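PDB 3GQM: protein-glutamine deamidase Cif from Burkholderia pseudomallei, which deamidates a specific glutamine of host NEDD8 to glutamate, so disabling cullin-RING ubiquitin ligases and inhibiting the host cell cycle. Local coordinates for residues A35-L40 and R263-N268; R51-D56 and Q270-L275; N110-M115 and I122-I127; D164-T169 and T174-Q179. One frame throughout, in Å; residues are numbered along the deposited sequence.

Interaction 1 (A35-L40 and R263-N268); sequences ATLASL and RQFQRN
A near-parallel helix-helix contact brings T36 and L37, on helix 29-42 close to the amino end of the modelled chain, against F265 and Q266 on the last helix, 262-273. The short axes run in the same direction at 18° to each other and come within 10.2 Å; contact rests on a few side chains. T36 and the F265 ring carry most of it. F265 CG is set anti to its own amide nitrogen (chi1 171°), and this puts the far end of the ring, CZ, against helix 29-42, where it offers two different surfaces. T36 CG2 stands over one face, 4.2 Å from F265 CZ and displaced toward the rim, whereas L37 CD2 meets the ring at its edge, in plane, 3.7 Å from the same CZ.

Beside the ring, the threonine shows how a polar side chain can serve an apolar interface. Its hydroxyl turns back to the backbone carbonyl of L32, one helical turn earlier, which leaves the methyl for the phenyl face. The same OG1 lies 3.6 Å from Q266 CG, and the glutamine side chain crosses the threonine at roughly a right angle.

Helix 104-116 packs against both: L114 touches L40 and F265, M115 packs on F265, and N268 ND2 bonds to the carbonyls of L114 and, just past the helix end, E117. L40 also reaches V272, one turn beyond N268 on the last helix.

Interaction 2 (R51-D56 and Q270-L275); sequences RVMWND and QYVAGL
M53 meets V272 with its sulfur while laying its own CG over the indole of the residue that follows it, W54. That methylene sits above the centre of the ring system, 3.5 Å from its plane, so the methionine is sandwiched between an aromatic face and a branched aliphatic side chain. I111 approaches the benzene end of the indole, its CD1 3.8 Å from W54 CH2, and L44 and P102 also touch the tryptophan.

Across the contact itself the surfaces are apolar. V272 divides its two methyls between two partners: CG1, anti to the backbone nitrogen (chi1 173°), lies 4.2 Å from M53 SD, and CG2 lies 4.1 Å from V52 CG1. The two valines cross at a slant, with their CA atoms 7.1 Å apart. This is modest van der Waals contact between well-buried groups.

Polar atoms close by are dealt with outside this apolar patch. The carbonyl of V272 accepts from S49 OG on helix 47-53, and that of V52 accepts from R65 NH1.

Further neighbours enlarge the patch: V272 also touches L62 and L114, V52 packs on P67, and M53 touches I111. The arrangement is that of a small hydrophobic core among helix ends, where the last turns of helices 47-53 and 262-273 meet beside helix 104-116, away from the active site.

Interaction 3 (N110-M115 and I122-I127); sequences NIFKLM and IDPTSI
F112 and K113, neighbours on helix 104-116, reach the loop 122-127 by different torsional routes. The phenylalanine has CG anti to its backbone nitrogen (chi1 -177°), which places the ring edge and its far atoms among the loop residues. The lysine begins with CG beside its backbone nitrogen and then folds over at chi3 (61°) and chi4 (77°), a bend that brings its ammonium group back to the carbonyl of I122.

Three loop residues gather round the phenyl ring. I122 CG2 lies at its edge, in plane, 3.9 Å from F112 CE2; P124 CB approaches CD2 of F112 at 3.8 Å; and I127, whose side chain runs to meet that of F112, puts CD1 3.7 Å from F112 CZ. The aliphatic part of the lysine adds to the packing, K113 CG lying 3.7 Å from P124 CD.

The buried K113 NZ donates to I122 O at 3.0 Å. Its strongest partner is E117, one turn further along the chain, with which it forms a salt bridge; the carbonyls of Y58 and T60 also accept from it. E117 also accepts from the amide of I122, so one carboxylate ties both sides together, and such surroundings would favour a charged lysine.

The loop is braced internally by an Asx turn: D123 OD1 takes T125 N at 3.0 Å and T125 OG1 at 2.6 Å, both from the same face of the carboxylate. With V149 and I151 of the sheet also touching F112, the contact belongs to the helix-on-sheet core of a papain-like fold, in which C104, the probable nucleophile, stands at the start of this helix.

Interaction 4 (D164-T169 and T174-Q179); sequences DLPALT and TAYIIQ
D164 and Y176 form an antiparallel hydrogen-bonded pair, each using its N-H and its carbonyl on the other. D164 N donates to Y176 O at 2.8 Å (162° at the hydrogen), and Y176 N returns the bond to D164 O at 3.0 Å. D164 O also receives a CA-H...O contact from A175 CA at 3.3 Å.

Beyond L165 the strands part, and a water takes over the pairing: it donates to P166 O and to T174 O, 2.7 Å from each. T174 OG1 has its polar partner in the carbonyl of P172, although L168 CD2 presses on it at 3.4 Å.

These bonds fasten strand 176-178, an outer strand, to 159-165 as a beta hairpin of the four-stranded antiparallel sheet. The hairpin leads to Q179, probably catalytic, which accepts a bond from H159 NE2.

The buried carboxylate of D164 has a partner for each oxygen: R33 in a salt bridge with OD2, and the hydroxyl of Y260 at OD1. R33 additionally makes a cation-pi contact with Y176, whose ring edge meets P166, CE2 of Y176 lying 3.8 Å from P166 CG.

How the interactions relate
Helix 104-116 is the hub of this arrangement. It supplies one side of interaction 3, and its residues L114, M115, I111 and N110 reach into the other contacts. Interactions 1 and 2, their centres about 11 Å apart, share helix 262-273 and meet where L40 touches V272. Their segments alternate along the chain, so the two ends of the modelled protein are laced together, while interactions 3 and 4, one after the other in sequence, fall between. Interaction 4, about 17 Å from interaction 3 between centres, carries the sheet side and meets the helix where D164 and I178 touch M115 and I111. Helices from both ends of the modelled chain thus pack against a papain-like helix and sheet bearing the probable catalytic residues.

Interaction 1 (A35-L40 and R263-N268)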
loop_
_atom_site.group_PDB
_atom_site.type_symbol
_atom_site.label_atom_id
_atom_site.label_comp_id
_atom_site.label_asym_id
_atom_site.label_seq_id
_atom_site.Cartn_x
_atom_site.Cartn_y
_atom_site.Cartn_z
ATOM N N ALA A 35 -8.019 -14.505 -3.364
ATOM C CA ALA A 35 -9.433 -14.232 -3.541
ATOM C C ALA A 35 -9.964 -13.018 -2.772
ATOM O O ALA A 35 -10.768 -12.302 -3.288
ATOM C CB ALA A 35 -10.285 -15.497 -3.209
ATOM N N THR A 36 -9.555 -12.815 -1.532
ATOM C CA THR A 36 -9.963 -11.629 -0.786
ATOM C C THR A 36 -9.495 -10.352 -1.533
ATOM O O THR A 36 -10.289 -9.419 -1.858
ATOM C CB THR A 36 -9.354 -11.669 0.656
ATOM O OG1 THR A 36 -9.844 -12.809 1.355
ATOM C CG2 THR A 36 -9.710 -10.421 1.499
ATOM N N LEU A 37 -8.205 -10.319 -1.852
ATOM C CA LEU A 37 -7.652 -9.165 -2.559
ATOM C C LEU A 37 -8.397 -8.974 -3.877
ATOM O O LEU A 37 -8.774 -7.858 -4.172
ATOM C CB LEU A 37 -6.136 -9.296 -2.752
ATOM C CG LEU A 37 -5.300 -9.157 -1.465
ATOM C CD1 LEU A 37 -3.851 -9.645 -1.690
ATOM C CD2 LEU A 37 -5.317 -7.751 -0.834
ATOM N N ALA A 38 -8.658 -10.043 -4.638
ATOM C CA ALA A 38 -9.351 -9.890 -5.932
ATOM C C ALA A 38 -10.771 -9.314 -5.778
ATOM O O ALA A 38 -11.118 -8.382 -6.457
ATOM C CB ALA A 38 -9.406 -11.226 -6.734
ATOM N N SER A 39 -11.582 -9.856 -4.875
ATOM C CA SER A 39 -12.939 -9.326 -4.740
ATOM C C SER A 39 -12.887 -7.906 -4.201
ATOM O O SER A 39 -13.626 -7.056 -4.681
ATOM C CB SER A 39 -13.844 -10.220 -3.881
ATOM O OG SER A 39 -13.327 -10.358 -2.555
ATOM N N LEU A 40 -12.006 -7.632 -3.246
ATOM C CA LEU A 40 -11.800 -6.240 -2.789
ATOM C C LEU A 40 -11.533 -5.258 -3.923
ATOM O O LEU A 40 -12.228 -4.222 -4.036
ATOM C CB LEU A 40 -10.707 -6.120 -1.711
ATOM C CG LEU A 40 -10.580 -4.640 -1.250
ATOM C CD1 LEU A 40 -11.693 -4.210 -0.265
ATOM C CD2 LEU A 40 -9.196 -4.327 -0.698
ATOM N N ARG A 263 -8.184 -13.814 9.485
ATOM C CA ARG A 263 -9.661 -13.823 9.339
ATOM C C ARG A 263 -10.248 -12.442 9.531
ATOM O O ARG A 263 -11.248 -12.111 8.910
ATOM C CB ARG A 263 -10.338 -14.772 10.354
ATOM C CG ARG A 263 -10.077 -16.255 10.073
ATOM C CD ARG A 263 -11.019 -17.110 10.980
ATOM N NE ARG A 263 -10.704 -18.533 10.927
ATOM C CZ ARG A 263 -10.945 -19.301 9.860
ATOM N NH1 ARG A 263 -10.628 -20.585 9.896
ATOM N NH2 ARG A 263 -11.505 -18.784 8.767
ATOM N N GLN A 264 -9.641 -11.647 10.401
ATOM C CA GLN A 264 -10.122 -10.235 10.612
ATOM C C GLN A 264 -9.936 -9.446 9.346
ATOM O O GLN A 264 -10.871 -8.722 8.921
ATOM C CB GLN A 264 -9.386 -9.534 11.773
ATOM C CG GLN A 264 -10.110 -8.280 12.265
ATOM C CD GLN A 264 -11.610 -8.538 12.533
ATOM O OE1 GLN A 264 -11.979 -9.479 13.213
ATOM N NE2 GLN A 264 -12.457 -7.719 11.969
ATOM N N PHE A 265 -8.749 -9.627 8.716
ATOM C CA PHE A 265 -8.473 -9.029 7.391
ATOM C C PHE A 265 -9.564 -9.364 6.347
ATOM O O PHE A 265 -10.112 -8.482 5.656
ATOM C CB PHE A 265 -7.075 -9.451 6.871
ATOM C CG PHE A 265 -6.797 -9.056 5.410
ATOM C CD1 PHE A 265 -7.252 -7.847 4.881
ATOM C CD2 PHE A 265 -6.045 -9.887 4.586
ATOM C CE1 PHE A 265 -7.029 -7.507 3.555
ATOM C CE2 PHE A 265 -5.796 -9.547 3.245
ATOM C CZ PHE A 265 -6.275 -8.352 2.729
ATOM N N GLN A 266 -9.843 -10.653 6.219
ATOM C CA GLN A 266 -10.871 -11.142 5.293
ATOM C C GLN A 266 -12.183 -10.515 5.650
ATOM O O GLN A 266 -12.908 -10.045 4.796
ATOM C CB GLN A 266 -11.008 -12.649 5.427
ATOM C CG GLN A 266 -9.830 -13.423 4.897
ATOM C CD GLN A 266 -10.163 -14.902 4.893
ATOM O OE1 GLN A 266 -10.244 -15.531 5.944
ATOM N NE2 GLN A 266 -10.371 -15.452 3.725
ATOM N N ARG A 267 -12.457 -10.487 6.933
ATOM C CA ARG A 267 -13.698 -9.935 7.422
ATOM C C ARG A 267 -13.796 -8.422 7.093
ATOM O O ARG A 267 -14.820 -7.967 6.560
ATOM C CB ARG A 267 -13.842 -10.227 8.932
ATOM C CG ARG A 267 -15.260 -10.091 9.419
ATOM C CD ARG A 267 -15.446 -10.683 10.855
ATOM N NE ARG A 267 -16.881 -10.816 11.184
ATOM C CZ ARG A 267 -17.715 -11.785 10.758
ATOM N NH1 ARG A 267 -17.327 -12.787 9.972
ATOM N NH2 ARG A 267 -18.979 -11.746 11.129
ATOM N N ASN A 268 -12.749 -7.655 7.364
ATOM C CA ASN A 268 -12.771 -6.214 6.991
ATOM C C ASN A 268 -12.954 -6.035 5.516
ATOM O O ASN A 268 -13.752 -5.171 5.068
ATOM C CB ASN A 268 -11.503 -5.477 7.455
ATOM C CG ASN A 268 -11.355 -5.459 8.952
ATOM O OD1 ASN A 268 -12.358 -5.559 9.678
ATOM N ND2 ASN A 268 -10.095 -5.314 9.452
#

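Interaction 2 (R51-D56 and Q270-L275)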
loop_
_atom_site.group_PDB
_atom_site.type_symbol
_atom_site.label_atom_id
_atom_site.label_comp_id
_atom_site.label_asym_id
_atom_site.label_seq_id
_atom_site.Cartn_x
_atom_site.Cartn_y
_atom_site.Cartn_z
ATOM N N ARG A 51 -15.016 5.064 -1.711
ATOM C CA ARG A 51 -14.890 6.145 -0.694
ATOM C C ARG A 51 -14.515 5.659 0.705
ATOM O O ARG A 51 -13.763 6.323 1.438
ATOM C CB ARG A 51 -16.199 6.936 -0.607
ATOM C CG ARG A 51 -16.530 7.652 -1.893
ATOM C CD ARG A 51 -17.208 8.981 -1.619
ATOM N NE ARG A 51 -18.181 9.280 -2.668
ATOM C CZ ARG A 51 -17.878 9.735 -3.879
ATOM N NH1 ARG A 51 -16.608 9.976 -4.210
ATOM N NH2 ARG A 51 -18.849 9.953 -4.761
ATOM N N VAL A 52 -15.060 4.515 1.092
ATOM C CA VAL A 52 -14.691 3.908 2.365
ATOM C C VAL A 52 -13.221 3.403 2.352
ATOM O O VAL A 52 -12.499 3.574 3.318
ATOM C CB VAL A 52 -15.717 2.814 2.785
ATOM C CG1 VAL A 52 -15.162 1.915 3.866
ATOM C CG2 VAL A 52 -17.048 3.493 3.279
ATOM N N MET A 53 -12.785 2.839 1.241
ATOM C CA MET A 53 -11.397 2.320 1.099
ATOM C C MET A 53 -10.363 3.477 1.084
ATOM O O MET A 53 -9.423 3.473 1.880
ATOM C CB MET A 53 -11.278 1.463 -0.173
ATOM C CG MET A 53 -10.114 0.488 -0.200
ATOM S SD MET A 53 -10.055 -0.523 1.315
ATOM C CE MET A 53 -8.326 -0.318 1.717
ATOM N N TRP A 54 -10.586 4.466 0.223
ATOM C CA TRP A 54 -9.611 5.509 -0.050
ATOM C C TRP A 54 -10.048 6.824 0.610
ATOM O O TRP A 54 -10.694 7.671 0.010
ATOM C CB TRP A 54 -9.395 5.668 -1.558
ATOM C CG TRP A 54 -9.163 4.344 -2.323
ATOM C CD1 TRP A 54 -9.788 3.937 -3.480
ATOM C CD2 TRP A 54 -8.251 3.275 -1.966
ATOM N NE1 TRP A 54 -9.319 2.706 -3.868
ATOM C CE2 TRP A 54 -8.369 2.276 -2.966
ATOM C CE3 TRP A 54 -7.352 3.075 -0.910
ATOM C CZ2 TRP A 54 -7.631 1.081 -2.927
ATOM C CZ3 TRP A 54 -6.595 1.913 -0.887
ATOM C CH2 TRP A 54 -6.728 0.939 -1.897
ATOM N N ASN A 55 -9.766 6.960 1.889
ATOM C CA ASN A 55 -10.148 8.154 2.605
ATOM C C ASN A 55 -8.925 8.398 3.467
ATOM O O ASN A 55 -8.213 7.447 3.812
ATOM C CB ASN A 55 -11.422 7.898 3.439
ATOM C CG ASN A 55 -11.918 9.152 4.150
ATOM O OD1 ASN A 55 -11.512 9.422 5.269
ATOM N ND2 ASN A 55 -12.743 9.946 3.481
ATOM N N ASP A 56 -8.644 9.649 3.776
ATOM C CA ASP A 56 -7.422 9.949 4.531
ATOM C C ASP A 56 -7.631 10.234 6.013
ATOM O O ASP A 56 -6.750 10.805 6.645
ATOM C CB ASP A 56 -6.639 11.090 3.882
ATOM C CG ASP A 56 -7.450 12.376 3.805
ATOM O OD1 ASP A 56 -6.965 13.311 3.155
ATOM O OD2 ASP A 56 -8.575 12.452 4.370
ATOM N N GLN A 270 -14.345 -8.021 3.331
ATOM C CA GLN A 270 -15.671 -8.493 2.876
ATOM C C GLN A 270 -16.681 -7.392 3.138
ATOM O O GLN A 270 -17.486 -7.060 2.273
ATOM C CB GLN A 270 -16.109 -9.802 3.583
ATOM N N TYR A 271 -16.621 -6.836 4.332
ATOM C CA TYR A 271 -17.461 -5.730 4.686
ATOM C C TYR A 271 -17.350 -4.605 3.637
ATOM O O TYR A 271 -18.361 -4.177 3.054
ATOM C CB TYR A 271 -17.118 -5.221 6.090
ATOM C CG TYR A 271 -17.832 -3.923 6.395
ATOM C CD1 TYR A 271 -19.102 -3.925 6.972
ATOM C CD2 TYR A 271 -17.260 -2.699 6.039
ATOM C CE1 TYR A 271 -19.771 -2.741 7.210
ATOM C CE2 TYR A 271 -17.913 -1.520 6.267
ATOM C CZ TYR A 271 -19.164 -1.541 6.850
ATOM O OH TYR A 271 -19.793 -0.351 7.085
ATOM N N VAL A 272 -16.114 -4.164 3.361
ATOM C CA VAL A 272 -15.887 -3.066 2.442
ATOM C C VAL A 272 -16.376 -3.424 1.058
ATOM O O VAL A 272 -17.047 -2.612 0.392
ATOM C CB VAL A 272 -14.372 -2.608 2.400
ATOM C CG1 VAL A 272 -14.170 -1.561 1.273
ATOM C CG2 VAL A 272 -13.940 -2.041 3.761
ATOM N N ALA A 273 -16.059 -4.646 0.630
ATOM C CA ALA A 273 -16.555 -5.130 -0.630
ATOM C C ALA A 273 -18.087 -5.251 -0.636
ATOM O O ALA A 273 -18.678 -5.305 -1.696
ATOM C CB ALA A 273 -15.885 -6.472 -1.040
ATOM N N GLY A 274 -18.723 -5.307 0.530
ATOM C CA GLY A 274 -20.182 -5.542 0.585
ATOM C C GLY A 274 -20.926 -4.355 -0.015
ATOM O O GLY A 274 -22.136 -4.175 0.216
ATOM N N LEU A 275 -20.182 -3.582 -0.811
ATOM C CA LEU A 275 -20.517 -2.229 -1.237
ATOM C C LEU A 275 -21.077 -1.543 -0.044
ATOM O O LEU A 275 -22.206 -1.030 -0.076
ATOM C CB LEU A 275 -21.440 -2.167 -2.462
ATOM C CG LEU A 275 -21.539 -0.907 -3.381
ATOM C CD1 LEU A 275 -22.794 -0.082 -3.130
ATOM C CD2 LEU A 275 -20.291 0.004 -3.475
#

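Interaction 3 (N110-M115 and I122-I127)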
loop_
_atom_site.group_PDB
_atom_site.type_symbol
_atom_site.label_atom_id
_atom_site.label_comp_id
_atom_site.label_asym_id
_atom_site.label_seq_id
_atom_site.Cartn_x
_atom_site.Cartn_y
_atom_site.Cartn_z
ATOM N N ASN A 110 -4.225 2.912 3.926
ATOM C CA ASN A 110 -5.545 2.288 4.013
ATOM C C ASN A 110 -5.579 0.760 3.964
ATOM O O ASN A 110 -6.300 0.136 4.748
ATOM C CB ASN A 110 -6.459 2.916 2.965
ATOM C CG ASN A 110 -6.916 4.300 3.420
ATOM O OD1 ASN A 110 -7.489 4.414 4.506
ATOM N ND2 ASN A 110 -6.583 5.364 2.651
ATOM N N ILE A 111 -4.787 0.149 3.071
ATOM C CA ILE A 111 -4.691 -1.331 3.077
ATOM C C ILE A 111 -4.039 -1.853 4.367
ATOM O O ILE A 111 -4.426 -2.924 4.891
ATOM C CB ILE A 111 -3.966 -1.872 1.810
ATOM C CG1 ILE A 111 -4.878 -1.652 0.566
ATOM C CG2 ILE A 111 -3.587 -3.358 2.023
ATOM C CD1 ILE A 111 -4.122 -1.649 -0.797
ATOM N N PHE A 112 -3.076 -1.099 4.888
ATOM C CA PHE A 112 -2.518 -1.395 6.214
ATOM C C PHE A 112 -3.613 -1.429 7.318
ATOM O O PHE A 112 -3.640 -2.374 8.118
ATOM C CB PHE A 112 -1.459 -0.353 6.603
ATOM C CG PHE A 112 -0.764 -0.628 7.941
ATOM C CD1 PHE A 112 0.440 -1.378 7.976
ATOM C CD2 PHE A 112 -1.321 -0.144 9.157
ATOM C CE1 PHE A 112 1.096 -1.662 9.186
ATOM C CE2 PHE A 112 -0.679 -0.390 10.393
ATOM C CZ PHE A 112 0.536 -1.157 10.413
ATOM N N LYS A 113 -4.442 -0.371 7.402
ATOM C CA LYS A 113 -5.567 -0.342 8.341
ATOM C C LYS A 113 -6.504 -1.513 8.059
ATOM O O LYS A 113 -6.855 -2.254 9.007
ATOM C CB LYS A 113 -6.329 1.000 8.266
ATOM C CG LYS A 113 -5.530 2.203 8.906
ATOM C CD LYS A 113 -6.236 3.561 8.595
ATOM C CE LYS A 113 -7.693 3.625 9.180
ATOM N NZ LYS A 113 -7.582 3.867 10.633
ATOM N N LEU A 114 -6.877 -1.713 6.778
ATOM C CA LEU A 114 -7.744 -2.867 6.422
ATOM C C LEU A 114 -7.221 -4.208 6.951
ATOM O O LEU A 114 -7.995 -5.022 7.456
ATOM C CB LEU A 114 -7.961 -2.995 4.911
ATOM C CG LEU A 114 -9.138 -3.861 4.431
ATOM C CD1 LEU A 114 -10.454 -3.246 4.806
ATOM C CD2 LEU A 114 -9.125 -4.035 2.954
ATOM N N MET A 115 -5.921 -4.431 6.852
ATOM C CA MET A 115 -5.353 -5.716 7.269
ATOM C C MET A 115 -5.286 -5.899 8.803
ATOM O O MET A 115 -5.524 -7.000 9.293
ATOM C CB MET A 115 -3.954 -5.862 6.651
ATOM C CG MET A 115 -4.010 -5.961 5.135
ATOM S SD MET A 115 -2.393 -6.056 4.379
ATOM C CE MET A 115 -1.770 -7.556 5.157
ATOM N N ILE A 122 -6.120 2.199 14.134
ATOM C CA ILE A 122 -4.664 2.307 14.026
ATOM C C ILE A 122 -4.351 3.380 12.975
ATOM O O ILE A 122 -4.933 3.410 11.888
ATOM C CB ILE A 122 -3.977 0.971 13.600
ATOM C CG1 ILE A 122 -4.302 -0.171 14.577
ATOM C CG2 ILE A 122 -2.434 1.115 13.552
ATOM C CD1 ILE A 122 -4.148 -1.570 13.932
ATOM N N ASP A 123 -3.462 4.280 13.339
ATOM C CA ASP A 123 -3.087 5.366 12.479
ATOM C C ASP A 123 -1.693 5.035 12.057
ATOM O O ASP A 123 -0.771 5.174 12.853
ATOM C CB ASP A 123 -3.102 6.677 13.255
ATOM C CG ASP A 123 -2.839 7.867 12.371
ATOM O OD1 ASP A 123 -2.446 7.706 11.164
ATOM O OD2 ASP A 123 -3.072 8.951 12.899
ATOM N N PRO A 124 -1.551 4.502 10.826
ATOM C CA PRO A 124 -0.255 4.116 10.322
ATOM C C PRO A 124 0.634 5.326 10.173
ATOM O O PRO A 124 1.820 5.145 10.065
ATOM C CB PRO A 124 -0.569 3.532 8.945
ATOM C CG PRO A 124 -1.922 4.080 8.596
ATOM C CD PRO A 124 -2.630 4.340 9.825
ATOM N N THR A 125 0.093 6.550 10.149
ATOM C CA THR A 125 0.999 7.725 10.061
ATOM C C THR A 125 1.693 8.042 11.394
ATOM O O THR A 125 2.691 8.768 11.411
ATOM C CB THR A 125 0.320 9.003 9.496
ATOM O OG1 THR A 125 -0.706 9.433 10.396
ATOM C CG2 THR A 125 -0.293 8.723 8.164
ATOM N N SER A 126 1.192 7.461 12.498
ATOM C CA SER A 126 1.731 7.760 13.831
ATOM C C SER A 126 2.443 6.604 14.534
ATOM O O SER A 126 3.119 6.820 15.561
ATOM C CB SER A 126 0.632 8.311 14.746
ATOM O OG SER A 126 -0.421 7.380 14.875
ATOM N N ILE A 127 2.311 5.381 14.015
ATOM C CA ILE A 127 3.054 4.265 14.596
ATOM C C ILE A 127 4.582 4.514 14.596
ATOM O O ILE A 127 5.070 5.403 13.918
ATOM C CB ILE A 127 2.679 2.890 13.941
ATOM C CG1 ILE A 127 2.834 2.954 12.407
ATOM C CG2 ILE A 127 1.261 2.450 14.368
ATOM C CD1 ILE A 127 2.618 1.597 11.673
#

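Interaction 4 (D164-T169 and T174-Q179)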
loop_
_atom_site.group_PDB
_atom_site.type_symbol
_atom_site.label_atom_id
_atom_site.label_comp_id
_atom_site.label_asym_id
_atom_site.label_seq_id
_atom_site.Cartn_x
_atom_site.Cartn_y
_atom_site.Cartn_z
ATOM N N ASP A 164 3.634 -7.770 2.707
ATOM C CA ASP A 164 2.782 -8.685 3.442
ATOM C C ASP A 164 3.572 -9.982 3.776
ATOM O O ASP A 164 4.156 -10.607 2.883
ATOM C CB ASP A 164 1.587 -9.000 2.565
ATOM C CG ASP A 164 0.476 -9.742 3.314
ATOM O OD1 ASP A 164 0.620 -10.063 4.496
ATOM O OD2 ASP A 164 -0.542 -10.036 2.686
ATOM N N LEU A 165 3.614 -10.340 5.039
ATOM C CA LEU A 165 4.329 -11.544 5.520
ATOM C C LEU A 165 3.350 -12.508 6.207
ATOM O O LEU A 165 3.347 -12.634 7.435
ATOM C CB LEU A 165 5.439 -11.139 6.519
ATOM C CG LEU A 165 6.459 -10.127 5.981
ATOM C CD1 LEU A 165 7.268 -9.487 7.101
ATOM C CD2 LEU A 165 7.427 -10.796 5.004
ATOM N N PRO A 166 2.504 -13.181 5.429
ATOM C CA PRO A 166 1.567 -14.067 6.118
ATOM C C PRO A 166 2.295 -15.274 6.658
ATOM O O PRO A 166 3.297 -15.680 6.076
ATOM C CB PRO A 166 0.593 -14.512 5.017
ATOM C CG PRO A 166 1.284 -14.239 3.699
ATOM C CD PRO A 166 2.407 -13.245 3.956
ATOM N N ALA A 167 1.809 -15.856 7.747
ATOM C CA ALA A 167 2.389 -17.154 8.164
ATOM C C ALA A 167 1.824 -18.285 7.284
ATOM O O ALA A 167 0.611 -18.389 7.060
ATOM C CB ALA A 167 2.172 -17.420 9.641
ATOM N N LEU A 168 2.735 -19.065 6.716
ATOM C CA LEU A 168 2.399 -20.223 5.864
ATOM C C LEU A 168 2.838 -21.557 6.490
ATOM O O LEU A 168 4.035 -21.772 6.750
ATOM C CB LEU A 168 2.981 -20.055 4.446
ATOM C CG LEU A 168 2.145 -19.376 3.349
ATOM C CD1 LEU A 168 1.079 -18.367 3.824
ATOM C CD2 LEU A 168 3.095 -18.716 2.351
ATOM N N THR A 169 1.854 -22.431 6.734
ATOM C CA THR A 169 2.059 -23.733 7.415
ATOM C C THR A 169 3.088 -24.627 6.702
ATOM O O THR A 169 2.982 -24.870 5.499
ATOM C CB THR A 169 0.734 -24.488 7.568
ATOM O OG1 THR A 169 -0.277 -23.571 8.004
ATOM C CG2 THR A 169 0.859 -25.623 8.593
ATOM N N THR A 174 7.384 -15.970 3.558
ATOM C CA THR A 174 7.082 -15.565 2.203
ATOM C C THR A 174 6.601 -14.141 2.281
ATOM O O THR A 174 6.012 -13.749 3.283
ATOM C CB THR A 174 5.942 -16.441 1.650
ATOM O OG1 THR A 174 6.340 -17.799 1.785
ATOM C CG2 THR A 174 5.664 -16.158 0.195
ATOM N N ALA A 175 6.896 -13.373 1.234
ATOM C CA ALA A 175 6.626 -11.950 1.214
ATOM C C ALA A 175 5.922 -11.619 -0.079
ATOM O O ALA A 175 6.308 -12.122 -1.125
ATOM C CB ALA A 175 7.944 -11.164 1.298
ATOM N N TYR A 176 4.931 -10.739 -0.009
ATOM C CA TYR A 176 4.256 -10.203 -1.166
ATOM C C TYR A 176 4.270 -8.666 -1.079
ATOM O O TYR A 176 4.306 -8.107 0.032
ATOM C CB TYR A 176 2.807 -10.677 -1.147
ATOM C CG TYR A 176 2.702 -12.185 -1.116
ATOM C CD1 TYR A 176 2.777 -12.927 -2.307
ATOM C CD2 TYR A 176 2.556 -12.861 0.076
ATOM C CE1 TYR A 176 2.667 -14.305 -2.304
ATOM C CE2 TYR A 176 2.471 -14.254 0.104
ATOM C CZ TYR A 176 2.510 -14.968 -1.102
ATOM O OH TYR A 176 2.449 -16.336 -1.082
ATOM N N ILE A 177 4.234 -8.002 -2.233
ATOM C CA ILE A 177 4.173 -6.547 -2.304
ATOM C C ILE A 177 2.744 -6.076 -2.548
ATOM O O ILE A 177 2.038 -6.619 -3.394
ATOM C CB ILE A 177 5.107 -5.957 -3.440
ATOM C CG1 ILE A 177 6.559 -6.469 -3.246
ATOM C CG2 ILE A 177 4.999 -4.321 -3.533
ATOM C CD1 ILE A 177 7.199 -5.887 -1.975
ATOM N N ILE A 178 2.339 -5.042 -1.823
ATOM C CA ILE A 178 1.131 -4.293 -2.158
ATOM C C ILE A 178 1.524 -2.809 -2.318
ATOM O O ILE A 178 2.173 -2.254 -1.445
ATOM C CB ILE A 178 0.064 -4.469 -1.059
ATOM C CG1 ILE A 178 -0.163 -5.961 -0.774
ATOM C CG2 ILE A 178 -1.288 -3.768 -1.434
ATOM C CD1 ILE A 178 -1.225 -6.256 0.322
ATOM N N GLN A 179 1.183 -2.187 -3.443
ATOM C CA GLN A 179 1.542 -0.771 -3.666
ATOM C C GLN A 179 0.651 -0.181 -4.733
ATOM O O GLN A 179 -0.029 -0.923 -5.490
ATOM C CB GLN A 179 2.999 -0.690 -4.170
ATOM C CG GLN A 179 3.104 -1.228 -5.647
ATOM C CD GLN A 179 4.519 -1.044 -6.246
ATOM O OE1 GLN A 179 5.257 -0.101 -5.886
ATOM N NE2 GLN A 179 4.898 -1.951 -7.163
HETATM O O HOH W 1 5.778 -14.549 5.884
#